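Local coordinates for shikimate dehydrogenase-like protein HI_0607 (Haemophilus influenzae, PDB 1NPY), which oxidises shikimate to 3-dehydroshikimate with NADP(+) in vitro, though so much more weakly than classical AroE enzymes that its biological substrate may be another, at residues G20-N25 / A264-T269; P72-I77 / G95-Y100; V87-N92 / E248-Q253; A120-H125 / E144-Y149; D177-V182 / A201-A206. All coordinates share one frame; numbering follows the deposited sequence.

Contact 1: G20-N25 / A264-T269; sequences GTTFHN and AAFART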
# COMPACT_ATOMS: atom_id res chain seq x y z
N GLY A 20 -3.36 7.86 -10.15
CA GLY A 20 -4.18 6.79 -10.71
C GLY A 20 -4.84 7.15 -12.02
O GLY A 20 -4.93 6.33 -12.95
N THR A 21 -5.34 8.38 -12.15
CA THR A 21 -5.94 8.84 -13.40
C THR A 21 -4.92 8.74 -14.54
O THR A 21 -5.24 8.26 -15.63
CB THR A 21 -6.49 10.27 -13.26
OG1 THR A 21 -7.46 10.29 -12.20
CG2 THR A 21 -7.24 10.73 -14.48
N THR A 22 -3.67 9.11 -14.28
CA THR A 22 -2.65 9.00 -15.33
C THR A 22 -2.32 7.55 -15.70
O THR A 22 -2.37 7.14 -16.86
CB THR A 22 -1.40 9.77 -14.86
OG1 THR A 22 -1.75 11.14 -14.66
CG2 THR A 22 -0.35 9.81 -15.95
N PHE A 23 -2.09 6.77 -14.66
CA PHE A 23 -1.62 5.38 -14.73
C PHE A 23 -2.68 4.48 -15.34
O PHE A 23 -2.40 3.74 -16.28
CB PHE A 23 -1.31 4.91 -13.31
CG PHE A 23 -0.74 3.54 -13.18
CD1 PHE A 23 0.62 3.32 -13.36
CD2 PHE A 23 -1.52 2.46 -12.82
CE1 PHE A 23 1.16 2.03 -13.20
CE2 PHE A 23 -0.97 1.20 -12.64
CZ PHE A 23 0.37 0.98 -12.88
N HIS A 24 -3.90 4.51 -14.80
CA HIS A 24 -4.92 3.60 -15.32
C HIS A 24 -5.33 3.91 -16.77
O HIS A 24 -5.50 3.02 -17.62
CB HIS A 24 -6.15 3.57 -14.40
CG HIS A 24 -5.93 2.86 -13.10
ND1 HIS A 24 -5.47 3.48 -11.96
CD2 HIS A 24 -6.23 1.59 -12.74
CE1 HIS A 24 -5.41 2.60 -10.98
NE2 HIS A 24 -5.88 1.45 -11.42
N ASN A 25 -5.51 5.19 -17.09
CA ASN A 25 -5.89 5.58 -18.43
C ASN A 25 -4.83 5.22 -19.48
O ASN A 25 -5.16 4.74 -20.56
CB ASN A 25 -6.28 7.06 -18.53
CG ASN A 25 -7.64 7.36 -17.90
OD1 ASN A 25 -7.74 8.23 -17.02
ND2 ASN A 25 -8.68 6.65 -18.32
N ALA A 264 4.14 3.45 -15.02
CA ALA A 264 4.66 3.99 -13.77
C ALA A 264 5.53 5.21 -14.09
O ALA A 264 5.41 6.23 -13.39
CB ALA A 264 5.47 2.93 -13.03
N ALA A 265 6.30 5.11 -15.17
CA ALA A 265 7.17 6.21 -15.60
C ALA A 265 6.34 7.39 -16.12
O ALA A 265 6.68 8.57 -15.90
CB ALA A 265 8.17 5.74 -16.66
N PHE A 266 5.23 7.06 -16.77
CA PHE A 266 4.31 8.04 -17.34
C PHE A 266 3.63 8.83 -16.23
O PHE A 266 3.44 10.04 -16.41
CB PHE A 266 3.28 7.33 -18.20
CG PHE A 266 2.35 8.23 -18.96
CD1 PHE A 266 2.83 9.05 -19.97
CD2 PHE A 266 0.98 8.17 -18.75
CE1 PHE A 266 1.96 9.82 -20.71
CE2 PHE A 266 0.12 8.95 -19.49
CZ PHE A 266 0.62 9.78 -20.46
N ALA A 267 3.37 8.15 -15.12
CA ALA A 267 2.63 8.69 -13.98
C ALA A 267 3.52 9.31 -12.91
O ALA A 267 3.00 9.97 -12.03
CB ALA A 267 1.76 7.62 -13.34
N ARG A 268 4.83 9.12 -12.96
CA ARG A 268 5.64 9.77 -11.94
C ARG A 268 5.84 11.23 -12.34
O ARG A 268 5.93 12.11 -11.48
CB ARG A 268 6.93 8.97 -11.74
CG ARG A 268 6.76 7.68 -10.91
CD ARG A 268 5.65 7.63 -9.85
NE ARG A 268 6.09 8.11 -8.54
CZ ARG A 268 5.35 8.12 -7.43
NH1 ARG A 268 4.10 7.65 -7.44
NH2 ARG A 268 5.86 8.57 -6.30
N THR A 269 5.79 11.48 -13.65
CA THR A 269 6.01 12.79 -14.26
C THR A 269 4.99 13.83 -13.76
O THR A 269 5.07 14.29 -12.62
CB THR A 269 5.98 12.73 -15.82
OG1 THR A 269 4.63 12.68 -16.30
CG2 THR A 269 6.66 11.46 -16.41
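Thr22 and Phe23 of helix 19-31 meet Ala264, Phe266 and Ala267 of the C-terminal helix 257-268, where the short pieces 20-25 and 264-268 run roughly antiparallel, axes 8.4 Å apart at 153°. On the closely packed side small alanines meet a phenylalanine. Ala267 points at the partner helix, and its CB lies 4.1 Å from Phe23 CB; alanine's short side chain suits so close an approach of the helices. With CG anti to the backbone N (chi1 -177°), the Phe23 ring lies with its edge toward Ala264, CE1 standing 3.8 Å from Ala264 N. The same ring meets Phe19 and touches Ala243 and Val244 of helix 235-251, which makes it the buried wedge among three helices.

Toward solvent lies the exposed Phe266, which also meets Tyr26. The methyl of Thr22 joins the two sides: CG2 comes within 3.5 Å of Phe266 CD2, obliquely to the ring, and 3.7 Å from Ala267 CA. Threonine suits this border because its hydroxyl turns back to its own helix, where OG1 bonds to Asn18 O. No hydrogen bond links the two segments, so the C-terminal helix is held against the substrate-binding domain here by apolar and van der Waals contact alone.

Contact 2: P72-I77 / G95-Y100; sequences PFLDEI and GFLRAY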
# COMPACT_ATOMS: atom_id res chain seq x y z
N PRO A 72 -19.51 0.16 5.95
CA PRO A 72 -20.93 -0.14 6.19
C PRO A 72 -21.79 -0.21 4.94
O PRO A 72 -22.89 -0.77 4.93
CB PRO A 72 -21.36 1.02 7.09
CG PRO A 72 -20.15 1.39 7.83
CD PRO A 72 -19.06 1.30 6.76
N PHE A 73 -21.27 0.34 3.84
CA PHE A 73 -22.05 0.47 2.62
C PHE A 73 -21.71 -0.58 1.56
O PHE A 73 -22.24 -0.54 0.45
CB PHE A 73 -21.90 1.90 2.10
CG PHE A 73 -22.30 2.91 3.13
CD1 PHE A 73 -23.61 2.90 3.61
CD2 PHE A 73 -21.35 3.70 3.74
CE1 PHE A 73 -23.96 3.72 4.66
CE2 PHE A 73 -21.71 4.56 4.75
CZ PHE A 73 -23.02 4.55 5.22
N LEU A 74 -20.79 -1.48 1.89
CA LEU A 74 -20.33 -2.50 0.96
C LEU A 74 -21.01 -3.82 1.27
O LEU A 74 -21.49 -4.09 2.37
CB LEU A 74 -18.82 -2.67 1.04
CG LEU A 74 -18.10 -1.31 0.95
CD1 LEU A 74 -16.62 -1.52 1.12
CD2 LEU A 74 -18.44 -0.65 -0.35
N ASP A 75 -21.02 -4.68 0.26
CA ASP A 75 -21.73 -5.94 0.36
C ASP A 75 -20.90 -7.12 0.87
O ASP A 75 -21.43 -8.04 1.51
CB ASP A 75 -22.39 -6.27 -0.98
CG ASP A 75 -23.39 -5.22 -1.38
OD1 ASP A 75 -24.37 -5.03 -0.61
OD2 ASP A 75 -23.26 -4.51 -2.39
N GLU A 76 -19.61 -7.14 0.60
CA GLU A 76 -18.77 -8.28 0.96
C GLU A 76 -17.33 -7.85 1.13
O GLU A 76 -16.72 -7.34 0.19
CB GLU A 76 -18.86 -9.29 -0.17
CG GLU A 76 -18.20 -10.63 0.10
CD GLU A 76 -18.40 -11.56 -1.08
OE1 GLU A 76 -17.67 -11.43 -2.08
OE2 GLU A 76 -19.33 -12.39 -1.03
N ILE A 77 -16.81 -8.02 2.34
CA ILE A 77 -15.45 -7.60 2.67
C ILE A 77 -14.58 -8.84 2.53
O ILE A 77 -14.73 -9.83 3.25
CB ILE A 77 -15.36 -7.06 4.11
CG1 ILE A 77 -16.44 -6.01 4.40
CG2 ILE A 77 -13.97 -6.48 4.38
CD1 ILE A 77 -16.28 -4.72 3.69
N GLY A 95 -23.89 -4.72 -9.21
CA GLY A 95 -24.52 -4.11 -8.06
C GLY A 95 -24.05 -4.64 -6.71
O GLY A 95 -24.46 -4.06 -5.71
N PHE A 96 -23.22 -5.67 -6.67
CA PHE A 96 -22.74 -6.31 -5.45
C PHE A 96 -21.32 -5.81 -5.26
O PHE A 96 -20.47 -6.08 -6.08
CB PHE A 96 -22.77 -7.84 -5.59
CG PHE A 96 -22.56 -8.59 -4.32
CD1 PHE A 96 -23.55 -8.78 -3.38
CD2 PHE A 96 -21.32 -9.14 -4.07
CE1 PHE A 96 -23.30 -9.50 -2.22
CE2 PHE A 96 -21.08 -9.87 -2.94
CZ PHE A 96 -22.07 -10.06 -2.01
N LEU A 97 -21.12 -4.96 -4.25
CA LEU A 97 -19.83 -4.32 -4.02
C LEU A 97 -18.93 -5.15 -3.12
O LEU A 97 -19.15 -5.26 -1.91
CB LEU A 97 -20.00 -2.94 -3.40
CG LEU A 97 -20.91 -1.94 -4.13
CD1 LEU A 97 -20.94 -0.54 -3.55
CD2 LEU A 97 -20.53 -1.86 -5.59
N ARG A 98 -17.83 -5.61 -3.71
CA ARG A 98 -16.84 -6.44 -3.03
C ARG A 98 -15.62 -5.55 -2.72
O ARG A 98 -15.24 -4.69 -3.52
CB ARG A 98 -16.41 -7.63 -3.89
CG ARG A 98 -17.52 -8.57 -4.33
CD ARG A 98 -16.99 -9.86 -4.96
NE ARG A 98 -17.98 -10.94 -4.98
CZ ARG A 98 -18.79 -11.24 -5.98
NH1 ARG A 98 -18.76 -10.54 -7.10
NH2 ARG A 98 -19.64 -12.26 -5.90
N ALA A 99 -15.12 -5.71 -1.51
CA ALA A 99 -14.10 -4.84 -0.93
C ALA A 99 -12.81 -5.62 -0.73
O ALA A 99 -12.86 -6.70 -0.15
CB ALA A 99 -14.57 -4.32 0.42
N TYR A 100 -11.68 -4.99 -1.07
CA TYR A 100 -10.34 -5.55 -0.95
C TYR A 100 -9.37 -4.51 -0.38
O TYR A 100 -9.68 -3.33 -0.28
CB TYR A 100 -9.79 -5.96 -2.33
CG TYR A 100 -10.67 -6.93 -3.07
CD1 TYR A 100 -10.44 -8.30 -3.03
CD2 TYR A 100 -11.76 -6.48 -3.81
CE1 TYR A 100 -11.29 -9.18 -3.71
CE2 TYR A 100 -12.59 -7.35 -4.51
CZ TYR A 100 -12.34 -8.69 -4.46
OH TYR A 100 -13.19 -9.56 -5.13
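Asp75 and Glu76 grip the strand 96-100 through both backbone and side chains. Leu97 O accepts two N-H groups, from Asp75 N at 2.9 Å and Glu76 N at 3.2 Å, while Asp75 OD2 receives Leu97 N at 2.9 Å along a nearly straight bond (175°) on its anti lone pair. One step on, Ala99 N donates to Glu76 O at 2.8 Å, in parallel strand pairing. Asp75 CB sits over a face of the Phe96 ring, 3.8 Å from its centroid, a CH-pi contact. Glu76, with CG anti to the backbone N (chi1 -173°), extends alongside Arg98, and OE1 takes Arg98 NE at 3.0 Å in a salt bridge. On the sheet face that carries Ile77 and Ala99, the short Ala99 side chain lets Leu74 CD1 come to 3.5 Å from Ala99 CB, with Ile77 CD1 beside it.

In the second shell, Arg53 makes a salt bridge to Asp75 OD2, His78 bonds to Glu76 OE1, and Asp93 pairs with Arg98 NH1. The cationic partners probably favour ionised carboxylates; strand 76-77, outermost within this chain, is tied by side-chain and backbone bonds.

Contact 3: V87-N92 / E248-Q253; sequences VNTIVN and ELYTHQ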
# COMPACT_ATOMS: atom_id res chain seq x y z
N VAL A 87 -10.47 -0.77 3.85
CA VAL A 87 -10.72 -1.01 2.43
C VAL A 87 -10.03 0.05 1.59
O VAL A 87 -10.18 1.25 1.87
CB VAL A 87 -12.23 -0.97 2.14
CG1 VAL A 87 -12.54 -1.02 0.66
CG2 VAL A 87 -12.90 -2.16 2.82
N ASN A 88 -9.32 -0.35 0.54
CA ASN A 88 -8.78 0.61 -0.42
C ASN A 88 -9.26 0.35 -1.85
O ASN A 88 -8.90 1.05 -2.79
CB ASN A 88 -7.26 0.71 -0.32
CG ASN A 88 -6.56 -0.30 -1.21
OD1 ASN A 88 -7.12 -1.38 -1.41
ND2 ASN A 88 -5.38 0.03 -1.75
N THR A 89 -10.12 -0.64 -2.03
CA THR A 89 -10.57 -1.05 -3.36
C THR A 89 -11.98 -1.61 -3.32
O THR A 89 -12.24 -2.48 -2.50
CB THR A 89 -9.71 -2.20 -3.90
OG1 THR A 89 -8.34 -1.78 -3.88
CG2 THR A 89 -10.04 -2.46 -5.34
N ILE A 90 -12.87 -1.10 -4.18
CA ILE A 90 -14.21 -1.66 -4.33
C ILE A 90 -14.40 -2.09 -5.78
O ILE A 90 -14.09 -1.33 -6.69
CB ILE A 90 -15.26 -0.58 -3.96
CG1 ILE A 90 -15.05 -0.06 -2.54
CG2 ILE A 90 -16.66 -1.13 -4.14
CD1 ILE A 90 -15.68 1.27 -2.30
N VAL A 91 -14.94 -3.29 -5.98
CA VAL A 91 -15.28 -3.80 -7.29
C VAL A 91 -16.78 -4.05 -7.29
O VAL A 91 -17.32 -4.76 -6.43
CB VAL A 91 -14.57 -5.11 -7.64
CG1 VAL A 91 -14.87 -5.52 -9.08
CG2 VAL A 91 -13.07 -4.99 -7.41
N ASN A 92 -17.45 -3.42 -8.25
CA ASN A 92 -18.88 -3.59 -8.46
C ASN A 92 -19.21 -4.70 -9.44
O ASN A 92 -18.99 -4.57 -10.63
CB ASN A 92 -19.44 -2.26 -8.95
CG ASN A 92 -20.94 -2.28 -9.15
OD1 ASN A 92 -21.62 -3.27 -8.83
ND2 ASN A 92 -21.47 -1.13 -9.56
N GLU A 248 -6.22 -5.12 -12.25
CA GLU A 248 -6.55 -6.50 -12.58
C GLU A 248 -7.93 -6.88 -12.01
O GLU A 248 -8.72 -7.56 -12.66
CB GLU A 248 -5.48 -7.48 -12.07
CG GLU A 248 -5.70 -8.90 -12.57
CD GLU A 248 -4.62 -9.85 -12.08
OE1 GLU A 248 -4.79 -11.09 -12.10
OE2 GLU A 248 -3.57 -9.32 -11.67
N LEU A 249 -8.25 -6.40 -10.82
CA LEU A 249 -9.58 -6.65 -10.28
C LEU A 249 -10.68 -6.04 -11.16
O LEU A 249 -11.74 -6.62 -11.37
CB LEU A 249 -9.67 -6.13 -8.86
CG LEU A 249 -9.00 -7.02 -7.82
CD1 LEU A 249 -8.78 -6.28 -6.51
CD2 LEU A 249 -9.77 -8.30 -7.55
N TYR A 250 -10.44 -4.83 -11.64
CA TYR A 250 -11.49 -4.14 -12.39
C TYR A 250 -11.67 -4.69 -13.81
O TYR A 250 -12.79 -4.77 -14.28
CB TYR A 250 -11.22 -2.65 -12.52
CG TYR A 250 -10.97 -1.87 -11.24
CD1 TYR A 250 -11.48 -2.25 -10.01
CD2 TYR A 250 -10.21 -0.72 -11.28
CE1 TYR A 250 -11.20 -1.51 -8.86
CE2 TYR A 250 -9.90 0.02 -10.14
CZ TYR A 250 -10.44 -0.38 -8.94
OH TYR A 250 -10.13 0.35 -7.82
N THR A 251 -10.56 -5.01 -14.48
CA THR A 251 -10.58 -5.30 -15.93
C THR A 251 -10.45 -6.78 -16.29
O THR A 251 -10.61 -7.15 -17.45
CB THR A 251 -9.42 -4.65 -16.64
OG1 THR A 251 -8.20 -5.23 -16.15
CG2 THR A 251 -9.34 -3.15 -16.38
N HIS A 252 -10.00 -7.57 -15.33
CA HIS A 252 -9.63 -8.98 -15.52
C HIS A 252 -8.43 -9.21 -16.41
O HIS A 252 -8.23 -10.30 -16.96
CB HIS A 252 -10.81 -9.81 -16.02
CG HIS A 252 -11.93 -9.87 -15.02
ND1 HIS A 252 -13.22 -9.52 -15.32
CD2 HIS A 252 -11.90 -10.15 -13.70
CE1 HIS A 252 -13.96 -9.65 -14.24
NE2 HIS A 252 -13.19 -10.02 -13.24
N GLN A 253 -7.58 -8.20 -16.55
CA GLN A 253 -6.29 -8.29 -17.22
C GLN A 253 -5.16 -7.75 -16.33
O GLN A 253 -5.24 -6.63 -15.82
CB GLN A 253 -6.29 -7.50 -18.53
CG GLN A 253 -7.12 -8.15 -19.63
CD GLN A 253 -7.02 -7.45 -20.98
OE1 GLN A 253 -5.91 -7.17 -21.44
NE2 GLN A 253 -8.16 -7.26 -21.65
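Val91 and Tyr250 have the nearest alpha carbons, 6.4 Å apart, where strand 89-93 passes the last turn of helix 235-251 without a hydrogen bond between the segments. Thr89 and Val91, two apart on the strand, both point to the helix. Tyr250 lies between them: its CG is anti to the carbonyl carbon (chi1 -54°), which carries the ring to the strand, where CE1 stands 3.6 Å from Ile90 O and OH 3.7 Å from Thr89 CG2. Val91 CG2 meets the edge of that ring, 4.1 Å from Tyr250 CD1, and packs 3.9 Å from Leu249 CB, the valine and leucine side chains crossing at about a right angle. Beta-branched residues suit the strand here, offering methyls close to the backbone; the hydroxyl of Thr89 is occupied by Asn88 OD1, at 2.8 Å from OG1, and by Gln246.

Arg58 bonds to Tyr250 O and Asn92 O, bridging helix end and strand. Asn88 and Thr89, both opposite Tyr100, form a classic beta bulge, and the strand runs between 59-62 and 96-100 with the C-terminal turn of helix 235-251 packed on this face.

Contact 4: A120-H125 / E144-Y149; sequences AKVIVH and EKLKIY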
# COMPACT_ATOMS: atom_id res chain seq x y z
N ALA A 120 13.52 -15.03 9.70
CA ALA A 120 14.30 -13.83 9.99
C ALA A 120 13.58 -12.92 10.98
O ALA A 120 12.35 -12.87 11.02
CB ALA A 120 14.55 -13.08 8.70
N LYS A 121 14.36 -12.15 11.73
CA LYS A 121 13.87 -11.18 12.69
C LYS A 121 13.54 -9.87 11.97
O LYS A 121 14.35 -9.37 11.18
CB LYS A 121 14.91 -10.92 13.78
CG LYS A 121 15.07 -12.06 14.78
CD LYS A 121 16.36 -11.94 15.59
CE LYS A 121 16.38 -10.66 16.40
NZ LYS A 121 17.46 -10.59 17.42
N VAL A 122 12.31 -9.41 12.16
CA VAL A 122 11.80 -8.19 11.53
C VAL A 122 11.60 -7.09 12.59
O VAL A 122 11.10 -7.36 13.67
CB VAL A 122 10.44 -8.44 10.86
CG1 VAL A 122 9.95 -7.20 10.12
CG2 VAL A 122 10.58 -9.61 9.89
N ILE A 123 11.97 -5.85 12.27
CA ILE A 123 11.53 -4.69 13.04
C ILE A 123 10.82 -3.71 12.12
O ILE A 123 11.35 -3.34 11.08
CB ILE A 123 12.70 -3.99 13.77
CG1 ILE A 123 13.31 -4.93 14.81
CG2 ILE A 123 12.23 -2.67 14.40
CD1 ILE A 123 14.45 -4.23 15.58
N VAL A 124 9.58 -3.37 12.48
CA VAL A 124 8.80 -2.34 11.82
C VAL A 124 8.87 -1.04 12.63
O VAL A 124 8.53 -1.02 13.81
CB VAL A 124 7.32 -2.77 11.67
CG1 VAL A 124 6.50 -1.65 11.07
CG2 VAL A 124 7.17 -4.03 10.81
N HIS A 125 9.38 0.03 12.02
CA HIS A 125 9.39 1.35 12.63
C HIS A 125 8.14 2.09 12.16
O HIS A 125 8.01 2.46 11.00
CB HIS A 125 10.67 2.11 12.24
CG HIS A 125 10.89 3.38 12.99
ND1 HIS A 125 11.99 4.18 12.77
CD2 HIS A 125 10.23 3.94 14.03
CE1 HIS A 125 11.98 5.20 13.60
NE2 HIS A 125 10.91 5.09 14.38
N GLU A 144 7.08 -15.13 12.61
CA GLU A 144 6.77 -15.08 14.03
C GLU A 144 7.68 -14.11 14.78
O GLU A 144 7.36 -13.74 15.90
CB GLU A 144 6.79 -16.49 14.62
CG GLU A 144 5.77 -17.44 14.00
CD GLU A 144 4.31 -17.08 14.29
OE1 GLU A 144 3.45 -17.93 13.96
OE2 GLU A 144 3.97 -15.99 14.81
N LYS A 145 8.77 -13.65 14.18
CA LYS A 145 9.73 -12.86 14.94
C LYS A 145 9.71 -11.43 14.42
O LYS A 145 10.47 -11.10 13.52
CB LYS A 145 11.12 -13.48 14.87
CG LYS A 145 11.09 -14.83 15.57
CD LYS A 145 12.44 -15.36 16.03
CE LYS A 145 12.31 -16.86 16.31
NZ LYS A 145 10.89 -17.32 16.48
N LEU A 146 8.80 -10.64 14.97
CA LEU A 146 8.61 -9.25 14.55
C LEU A 146 8.37 -8.35 15.75
O LEU A 146 7.66 -8.70 16.70
CB LEU A 146 7.47 -9.16 13.53
CG LEU A 146 7.22 -7.81 12.84
CD1 LEU A 146 6.61 -8.06 11.47
CD2 LEU A 146 6.35 -6.84 13.62
N LYS A 147 9.00 -7.19 15.73
CA LYS A 147 8.81 -6.22 16.81
C LYS A 147 8.38 -4.91 16.16
O LYS A 147 8.87 -4.55 15.08
CB LYS A 147 10.10 -6.04 17.61
CG LYS A 147 10.60 -7.31 18.25
CD LYS A 147 11.93 -7.10 18.95
CE LYS A 147 12.59 -8.41 19.36
NZ LYS A 147 13.99 -8.21 19.85
N ILE A 148 7.49 -4.20 16.83
CA ILE A 148 7.01 -2.90 16.38
C ILE A 148 7.72 -1.87 17.24
O ILE A 148 7.59 -1.89 18.46
CB ILE A 148 5.48 -2.79 16.47
CG1 ILE A 148 4.82 -3.64 15.37
CG2 ILE A 148 5.04 -1.34 16.23
CD1 ILE A 148 4.18 -4.91 15.82
N TYR A 149 8.53 -1.04 16.59
CA TYR A 149 9.22 0.09 17.19
C TYR A 149 8.49 1.38 16.84
O TYR A 149 8.40 1.76 15.67
CB TYR A 149 10.64 0.12 16.60
CG TYR A 149 11.48 1.34 16.92
CD1 TYR A 149 11.48 1.91 18.18
CD2 TYR A 149 12.31 1.89 15.94
CE1 TYR A 149 12.26 3.02 18.46
CE2 TYR A 149 13.08 3.01 16.21
CZ TYR A 149 13.06 3.56 17.46
OH TYR A 149 13.84 4.66 17.74
O HOH W 1 9.94 -14.02 11.59
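His125 and Tyr149 both carry CG anti to the backbone N (chi1 -170° and 171°), which sends their rings the same way from adjacent parallel strands and lays one beside the other. They form an offset stack with centroids 4.2 Å apart and planes at 25°, Tyr149 CE2 lying over the centre of one face of the imidazole. The rotation of His125 is further fixed by ND1, which bonds to Ala197 O. Flat rings suit this pair, since they can overlap across the spacing of two strands.

Four backbone bonds zip the strands together, from Val122 N to Lys145 O (2.8 Å) through to Tyr149 N and Val124 O (2.8 Å). This is the first beta-alpha-beta crossover of the Rossmann-type NADP(+) domain: helix 131-140 links the strands, and the Gly126-Gly128-Ala131 pattern that directly follows His125 contains glycines thought, by similarity, to bind the cofactor.

Beneath that helix the face carrying Val122, Val124, Leu146 and Ile148 is wholly aliphatic and buried. Val122 CG1 is 3.7 Å from Leu146 CD1, and Val124 CG2 is 4.1 Å from Leu146 CD2. On the opposite face Ile123 CG2 rests 3.9 Å from Tyr149 CB. Near Ala120 and Lys145, water 1 spans the gap, lying 2.7 Å from Ala120 O and accepting Lys145 N at 2.9 Å.

Contact 5: D177-V182 / A201-A206; sequences DILVNV and AFIDNA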
# COMPACT_ATOMS: atom_id res chain seq x y z
N ASP A 177 17.09 -8.69 11.03
CA ASP A 177 17.50 -8.97 9.66
C ASP A 177 16.79 -8.14 8.61
O ASP A 177 17.34 -7.85 7.55
CB ASP A 177 17.21 -10.44 9.39
CG ASP A 177 17.89 -11.32 10.41
OD1 ASP A 177 19.12 -11.19 10.48
OD2 ASP A 177 17.28 -12.09 11.17
N ILE A 178 15.54 -7.79 8.90
CA ILE A 178 14.66 -7.07 8.00
C ILE A 178 14.18 -5.82 8.73
O ILE A 178 13.49 -5.89 9.75
CB ILE A 178 13.47 -7.94 7.53
CG1 ILE A 178 13.97 -9.18 6.78
CG2 ILE A 178 12.54 -7.17 6.63
CD1 ILE A 178 12.88 -10.23 6.49
N LEU A 179 14.54 -4.66 8.18
CA LEU A 179 14.11 -3.38 8.72
C LEU A 179 13.07 -2.74 7.81
O LEU A 179 13.30 -2.59 6.61
CB LEU A 179 15.29 -2.42 8.83
CG LEU A 179 16.49 -3.05 9.54
CD1 LEU A 179 17.61 -2.02 9.53
CD2 LEU A 179 16.16 -3.42 10.98
N VAL A 180 11.90 -2.43 8.36
CA VAL A 180 10.83 -1.85 7.57
C VAL A 180 10.49 -0.48 8.14
O VAL A 180 10.17 -0.34 9.32
CB VAL A 180 9.54 -2.71 7.56
CG1 VAL A 180 8.57 -2.20 6.53
CG2 VAL A 180 9.82 -4.18 7.38
N ASN A 181 10.48 0.53 7.28
CA ASN A 181 10.07 1.86 7.69
C ASN A 181 8.65 2.13 7.19
O ASN A 181 8.38 2.05 5.98
CB ASN A 181 10.97 2.96 7.12
CG ASN A 181 10.46 4.35 7.50
OD1 ASN A 181 10.22 4.60 8.67
ND2 ASN A 181 10.29 5.22 6.53
N VAL A 182 7.77 2.43 8.15
CA VAL A 182 6.41 2.86 7.89
C VAL A 182 6.10 4.21 8.57
O VAL A 182 4.94 4.57 8.81
CB VAL A 182 5.34 1.82 8.29
CG1 VAL A 182 5.50 0.56 7.46
CG2 VAL A 182 5.34 1.49 9.79
N ALA A 201 24.23 1.70 12.26
CA ALA A 201 24.71 0.46 12.87
C ALA A 201 23.69 -0.66 12.73
O ALA A 201 24.03 -1.84 12.60
CB ALA A 201 25.01 0.70 14.34
N PHE A 202 22.42 -0.28 12.79
CA PHE A 202 21.35 -1.24 12.60
C PHE A 202 21.25 -1.76 11.17
O PHE A 202 21.13 -2.96 10.92
CB PHE A 202 20.05 -0.56 13.02
CG PHE A 202 19.26 -1.37 13.97
CD1 PHE A 202 19.57 -1.37 15.31
CD2 PHE A 202 18.22 -2.16 13.50
CE1 PHE A 202 18.83 -2.14 16.19
CE2 PHE A 202 17.50 -2.94 14.37
CZ PHE A 202 17.80 -2.93 15.72
N ILE A 203 21.29 -0.82 10.23
CA ILE A 203 21.28 -1.15 8.80
C ILE A 203 22.47 -2.04 8.45
O ILE A 203 22.32 -2.99 7.70
CB ILE A 203 21.28 0.12 7.93
CG1 ILE A 203 20.09 1.01 8.33
CG2 ILE A 203 21.30 -0.23 6.45
CD1 ILE A 203 20.10 2.44 7.82
N ASP A 204 23.64 -1.75 9.02
CA ASP A 204 24.84 -2.54 8.74
C ASP A 204 24.63 -4.01 9.08
O ASP A 204 25.21 -4.89 8.43
CB ASP A 204 26.02 -2.07 9.59
CG ASP A 204 26.64 -0.75 9.15
OD1 ASP A 204 26.44 -0.31 8.01
OD2 ASP A 204 27.40 -0.11 9.92
N ASN A 205 23.91 -4.23 10.18
CA ASN A 205 23.69 -5.56 10.74
C ASN A 205 22.48 -6.29 10.16
O ASN A 205 22.24 -7.46 10.47
CB ASN A 205 23.56 -5.44 12.25
CG ASN A 205 24.88 -5.11 12.90
OD1 ASN A 205 24.94 -4.30 13.82
ND2 ASN A 205 25.95 -5.70 12.39
N ALA A 206 21.74 -5.60 9.30
CA ALA A 206 20.54 -6.17 8.70
C ALA A 206 20.91 -6.71 7.33
O ALA A 206 22.02 -6.48 6.84
CB ALA A 206 19.46 -5.07 8.63
O HOH W 2 20.82 -9.71 8.74
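Strand 178-181 and helix 200-205 are consecutive elements of a beta-alpha-beta unit in the nucleotide-binding domain, and Leu179 is the side chain that joins them. Its CG is anti to the carbonyl carbon (chi1 -50°), and the two methyls part toward different residues of the helical segment. Leu179 CD2 meets the edge of the Phe202 ring in its plane, 3.5 Å from Phe202 CD2. Leu179 CD1 settles 3.8 Å from Ile203 CA and 3.7 Å from Ala206 CB. A branched leucine thus fills the angle between the Phe202 ring and Ala206, while alanine at 206 lets the chain pass close to the strand: its CB is also 3.7 Å from Asp177 O.

At the outer margin water 2 donates to Asp177 OD1 (2.8 Å) and to Asn205 O (3.2 Å), linking the loop before strand 178-181 to Asn205; Asp177 OD2 bonds to Lys121 N, close to strand 122-125. Phe221 of helix 220-227 covers Leu179 and Ile203, and Phe202 also touches Ile123. An apolar strand residue buried under its following helix in this way is characteristic of the parallel alpha/beta Rossmann fold.

In the fold
From the N terminus, segment 20-25 opens the longest loop, closed only at 264-269 by contact 1, and every other contact nests inside it. Contact 2 closes a short loop within the mixed sheet, from 72-77 to 95-100. It crosses contact 3, whose first segment, 87-92, lies inside that loop and whose second, 248-253, lies far beyond; the two touch through neighbouring strands. Contacts 4 and 5 follow in series inside the loop of contact 3 and meet in the parallel sheet of the nucleotide-binding domain. Contacts 1 and 3 thus bring C-terminal helices back to the substrate-binding domain after the chain has built the other.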